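Alpha/beta hydrolase (Novosphingobium aromaticivorans, PDB 3BWX) has the alpha/beta hydrolase fold and is probably a hydrolase of unidentified substrate, with calcium bound in the crystal. Local coordinates at residues Tyr145-Trp155 and Arg193-Ala203. The protein carries 1 engineered substitution. Residues are numbered along the deposited sequence; the frame is centred on the assembly and turned at random.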
# COMPACT_ATOMS: atom_id res chain seq x y z
N TYR A 145 -15.94 -3.20 -6.41
CA TYR A 145 -15.02 -3.69 -7.44
C TYR A 145 -14.18 -4.90 -7.02
O TYR A 145 -13.74 -5.67 -7.86
CB TYR A 145 -14.11 -2.55 -7.93
CG TYR A 145 -12.89 -2.26 -7.07
CD1 TYR A 145 -11.72 -3.05 -7.16
CD2 TYR A 145 -12.88 -1.18 -6.20
CE1 TYR A 145 -10.60 -2.78 -6.37
CE2 TYR A 145 -11.76 -0.90 -5.41
CZ TYR A 145 -10.63 -1.70 -5.51
OH TYR A 145 -9.54 -1.41 -4.73
N VAL A 146 -13.96 -5.07 -5.73
CA VAL A 146 -13.12 -6.17 -5.29
C VAL A 146 -13.76 -7.50 -5.62
O VAL A 146 -14.94 -7.69 -5.37
CB VAL A 146 -12.81 -6.05 -3.78
CG1 VAL A 146 -12.15 -7.30 -3.25
CG2 VAL A 146 -11.88 -4.87 -3.56
N GLY A 147 -12.97 -8.39 -6.21
CA GLY A 147 -13.40 -9.73 -6.55
C GLY A 147 -14.42 -9.81 -7.70
O GLY A 147 -14.94 -10.90 -7.97
N GLN A 148 -14.72 -8.68 -8.37
CA GLN A 148 -15.75 -8.66 -9.43
C GLN A 148 -15.32 -9.48 -10.64
O GLN A 148 -16.15 -10.04 -11.36
CB GLN A 148 -16.14 -7.24 -9.83
CG GLN A 148 -17.24 -6.66 -8.93
N GLY A 149 -14.02 -9.57 -10.84
CA GLY A 149 -13.48 -10.71 -11.57
C GLY A 149 -13.35 -10.51 -13.07
O GLY A 149 -13.14 -11.50 -13.81
N ARG A 150 -13.42 -9.27 -13.54
CA ARG A 150 -13.20 -9.04 -14.98
C ARG A 150 -11.81 -9.46 -15.41
O ARG A 150 -10.85 -9.24 -14.70
CB ARG A 150 -13.45 -7.60 -15.37
CG ARG A 150 -14.87 -7.37 -15.91
CD ARG A 150 -15.08 -5.94 -16.42
NE ARG A 150 -14.87 -5.76 -17.86
CZ ARG A 150 -14.88 -4.57 -18.48
NH1 ARG A 150 -15.09 -3.45 -17.80
NH2 ARG A 150 -14.70 -4.51 -19.79
N ASN A 151 -11.72 -10.07 -16.60
CA ASN A 151 -10.45 -10.52 -17.15
C ASN A 151 -10.44 -10.24 -18.67
O ASN A 151 -11.51 -10.03 -19.25
CB ASN A 151 -10.21 -12.00 -16.87
CG ASN A 151 -11.27 -12.89 -17.48
OD1 ASN A 151 -11.19 -13.25 -18.62
ND2 ASN A 151 -12.30 -13.22 -16.69
N PHE A 152 -9.24 -10.25 -19.26
CA PHE A 152 -9.03 -9.71 -20.62
C PHE A 152 -8.12 -10.55 -21.45
O PHE A 152 -7.26 -11.23 -20.90
CB PHE A 152 -8.45 -8.31 -20.51
CG PHE A 152 -9.28 -7.42 -19.65
CD1 PHE A 152 -10.35 -6.73 -20.18
CD2 PHE A 152 -9.04 -7.32 -18.30
CE1 PHE A 152 -11.17 -5.94 -19.38
CE2 PHE A 152 -9.87 -6.55 -17.49
CZ PHE A 152 -10.92 -5.86 -18.04
N GLU A 153 -8.30 -10.48 -22.78
CA GLU A 153 -7.39 -11.17 -23.71
C GLU A 153 -6.10 -10.41 -23.90
O GLU A 153 -5.07 -11.02 -24.12
CB GLU A 153 -8.04 -11.46 -25.08
CG GLU A 153 -7.15 -12.41 -25.98
CD GLU A 153 -7.89 -13.13 -27.10
OE1 GLU A 153 -8.05 -12.51 -28.18
OE2 GLU A 153 -8.26 -14.35 -26.94
N THR A 154 -6.18 -9.08 -23.87
CA THR A 154 -5.01 -8.24 -24.17
C THR A 154 -4.78 -7.17 -23.14
O THR A 154 -5.74 -6.71 -22.45
CB THR A 154 -5.20 -7.56 -25.54
OG1 THR A 154 -6.13 -6.45 -25.49
CG2 THR A 154 -5.69 -8.57 -26.55
N TRP A 155 -3.53 -6.71 -23.05
CA TRP A 155 -3.18 -5.62 -22.14
C TRP A 155 -3.88 -4.30 -22.50
O TRP A 155 -4.22 -3.50 -21.62
CB TRP A 155 -1.66 -5.44 -22.09
CG TRP A 155 -1.03 -6.47 -21.21
CD1 TRP A 155 -0.26 -7.52 -21.61
CD2 TRP A 155 -1.13 -6.58 -19.77
NE1 TRP A 155 0.11 -8.28 -20.53
CE2 TRP A 155 -0.38 -7.71 -19.39
CE3 TRP A 155 -1.79 -5.84 -18.79
CZ2 TRP A 155 -0.29 -8.12 -18.07
CZ3 TRP A 155 -1.68 -6.24 -17.47
CH2 TRP A 155 -0.93 -7.38 -17.12
N ARG A 193 -5.40 -15.40 -19.75
CA ARG A 193 -6.16 -14.18 -19.59
C ARG A 193 -5.46 -13.27 -18.59
O ARG A 193 -4.77 -13.71 -17.69
CB ARG A 193 -7.57 -14.44 -19.07
CG ARG A 193 -8.47 -15.33 -19.92
CD ARG A 193 -8.95 -14.64 -21.20
NE ARG A 193 -9.96 -13.60 -20.94
CZ ARG A 193 -10.66 -13.00 -21.89
NH1 ARG A 193 -10.49 -13.29 -23.17
NH2 ARG A 193 -11.55 -12.07 -21.57
N ILE A 194 -5.67 -11.99 -18.76
CA ILE A 194 -5.13 -11.00 -17.86
C ILE A 194 -6.15 -10.71 -16.79
O ILE A 194 -7.27 -10.33 -17.09
CB ILE A 194 -4.79 -9.73 -18.65
CG1 ILE A 194 -3.61 -10.00 -19.61
CG2 ILE A 194 -4.47 -8.55 -17.69
CD1 ILE A 194 -3.62 -9.16 -20.85
N ALA A 195 -5.76 -10.86 -15.52
CA ALA A 195 -6.70 -10.75 -14.44
C ALA A 195 -6.04 -10.03 -13.27
O ALA A 195 -4.83 -9.89 -13.22
CB ALA A 195 -7.17 -12.14 -14.02
N PHE A 196 -6.84 -9.52 -12.35
CA PHE A 196 -6.30 -8.86 -11.17
C PHE A 196 -5.49 -9.88 -10.34
O PHE A 196 -5.86 -11.06 -10.22
CB PHE A 196 -7.39 -8.18 -10.35
CG PHE A 196 -8.02 -7.04 -11.08
CD1 PHE A 196 -7.38 -5.77 -11.14
CD2 PHE A 196 -9.18 -7.25 -11.84
CE1 PHE A 196 -7.94 -4.73 -11.87
CE2 PHE A 196 -9.73 -6.23 -12.57
CZ PHE A 196 -9.11 -4.95 -12.59
N ASP A 197 -4.37 -9.41 -9.83
CA ASP A 197 -3.35 -10.31 -9.24
C ASP A 197 -3.59 -10.55 -7.75
O ASP A 197 -2.76 -10.24 -6.91
CB ASP A 197 -1.96 -9.72 -9.50
CG ASP A 197 -0.83 -10.72 -9.33
OD1 ASP A 197 -1.04 -11.92 -9.02
OD2 ASP A 197 0.33 -10.30 -9.54
N TYR A 198 -4.75 -11.13 -7.45
CA TYR A 198 -5.05 -11.46 -6.06
C TYR A 198 -6.08 -12.57 -6.04
O TYR A 198 -6.77 -12.78 -7.04
CB TYR A 198 -5.51 -10.22 -5.22
CG TYR A 198 -6.76 -9.55 -5.68
CD1 TYR A 198 -8.01 -10.00 -5.24
CD2 TYR A 198 -6.74 -8.44 -6.50
CE1 TYR A 198 -9.18 -9.37 -5.67
CE2 TYR A 198 -7.90 -7.84 -6.92
CZ TYR A 198 -9.11 -8.29 -6.50
OH TYR A 198 -10.30 -7.69 -6.89
N ASP A 199 -6.19 -13.25 -4.91
CA ASP A 199 -7.25 -14.26 -4.70
C ASP A 199 -8.67 -13.62 -4.68
O ASP A 199 -8.97 -12.80 -3.82
CB ASP A 199 -7.00 -14.92 -3.33
CG ASP A 199 -7.88 -16.15 -3.07
OD1 ASP A 199 -8.80 -16.42 -3.86
OD2 ASP A 199 -7.57 -16.83 -2.07
N MSE A 200 -9.52 -13.98 -5.64
CA MSE A 200 -10.87 -13.48 -5.67
C MSE A 200 -11.62 -13.66 -4.35
O MSE A 200 -12.44 -12.80 -3.99
CB MSE A 200 -11.67 -14.12 -6.82
CG MSE A 200 -11.26 -13.65 -8.21
SE MSE A 200 -11.28 -11.72 -8.56
CE MSE A 200 -9.34 -11.39 -8.67
N LYS A 201 -11.28 -14.72 -3.60
CA LYS A 201 -11.94 -15.00 -2.34
C LYS A 201 -11.73 -13.92 -1.27
O LYS A 201 -12.45 -13.97 -0.26
CB LYS A 201 -11.54 -16.36 -1.80
CG LYS A 201 -12.06 -17.46 -2.70
CD LYS A 201 -11.87 -18.85 -2.13
CE LYS A 201 -12.55 -19.85 -3.04
NZ LYS A 201 -12.14 -21.24 -2.72
N ILE A 202 -10.79 -12.99 -1.49
CA ILE A 202 -10.68 -11.81 -0.68
C ILE A 202 -11.98 -11.03 -0.63
O ILE A 202 -12.23 -10.36 0.35
CB ILE A 202 -9.47 -10.92 -1.16
CG1 ILE A 202 -8.13 -11.59 -0.82
CG2 ILE A 202 -9.54 -9.51 -0.60
CD1 ILE A 202 -6.91 -11.05 -1.63
N ALA A 203 -12.81 -11.14 -1.66
CA ALA A 203 -14.10 -10.44 -1.69
C ALA A 203 -15.16 -11.01 -0.74
O ALA A 203 -16.20 -10.40 -0.53
CB ALA A 203 -14.64 -10.44 -3.14
O HOH W 1 -12.01 -8.33 -9.72
O HOH W 2 -9.76 -10.48 -12.61
O HOH W 3 -8.77 -15.25 -24.48
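A short antiparallel pairing, part of a small three-stranded sheet separate from the main eight-stranded one, joins Phe152 to Ile194 as a hydrogen-bonded pair: Ile194 N donates to Phe152 O at 2.8 Å, almost straight at 177°, and Phe152 N returns a more bent bond to Ile194 O. Strand 186-188 lies on the other side of 194-196. Beyond the pair, Ile194 reaches the start of helix 155-166, where its CD1 sits 3.6 Å from the centroid of the Trp155 five-membered ring and 3° off the normal, a CH-pi contact, while CG2 lies over the six-membered part of the same face. Thr154 N-caps this helix through His157 N.

On the face opposite the side chains of Phe152 and Ile194, Arg193 bends at chi2 and chi3 (both -73°), folding its guanidinium back across the neighbouring strand. Phe152 C and Glu153 N lie over one face of that group; NE donates to Asn151 OD1 at 2.6 Å, in the carbonyl plane, and NH2 to Asn151 O from above the carbonyl plane. Water 3 links NH1 to Glu153 OE2. A leucine in place of Arg193 would probably leave Asn151 OD1 and O without their Arg193 donors and break the water bridge to Glu153.

Both segments lie between core strands 122-128 and 230-235, where many alpha/beta hydrolases carry a cap (lid) insertion, and this region is consistent with such a cap. At the other end of the contact, Gly147 N donates an almost straight hydrogen bond to Tyr198 OH (2.8 Å), in the plane of the ring at its edge. Gly147 CA packs 3.7 Å from Ala203 CB.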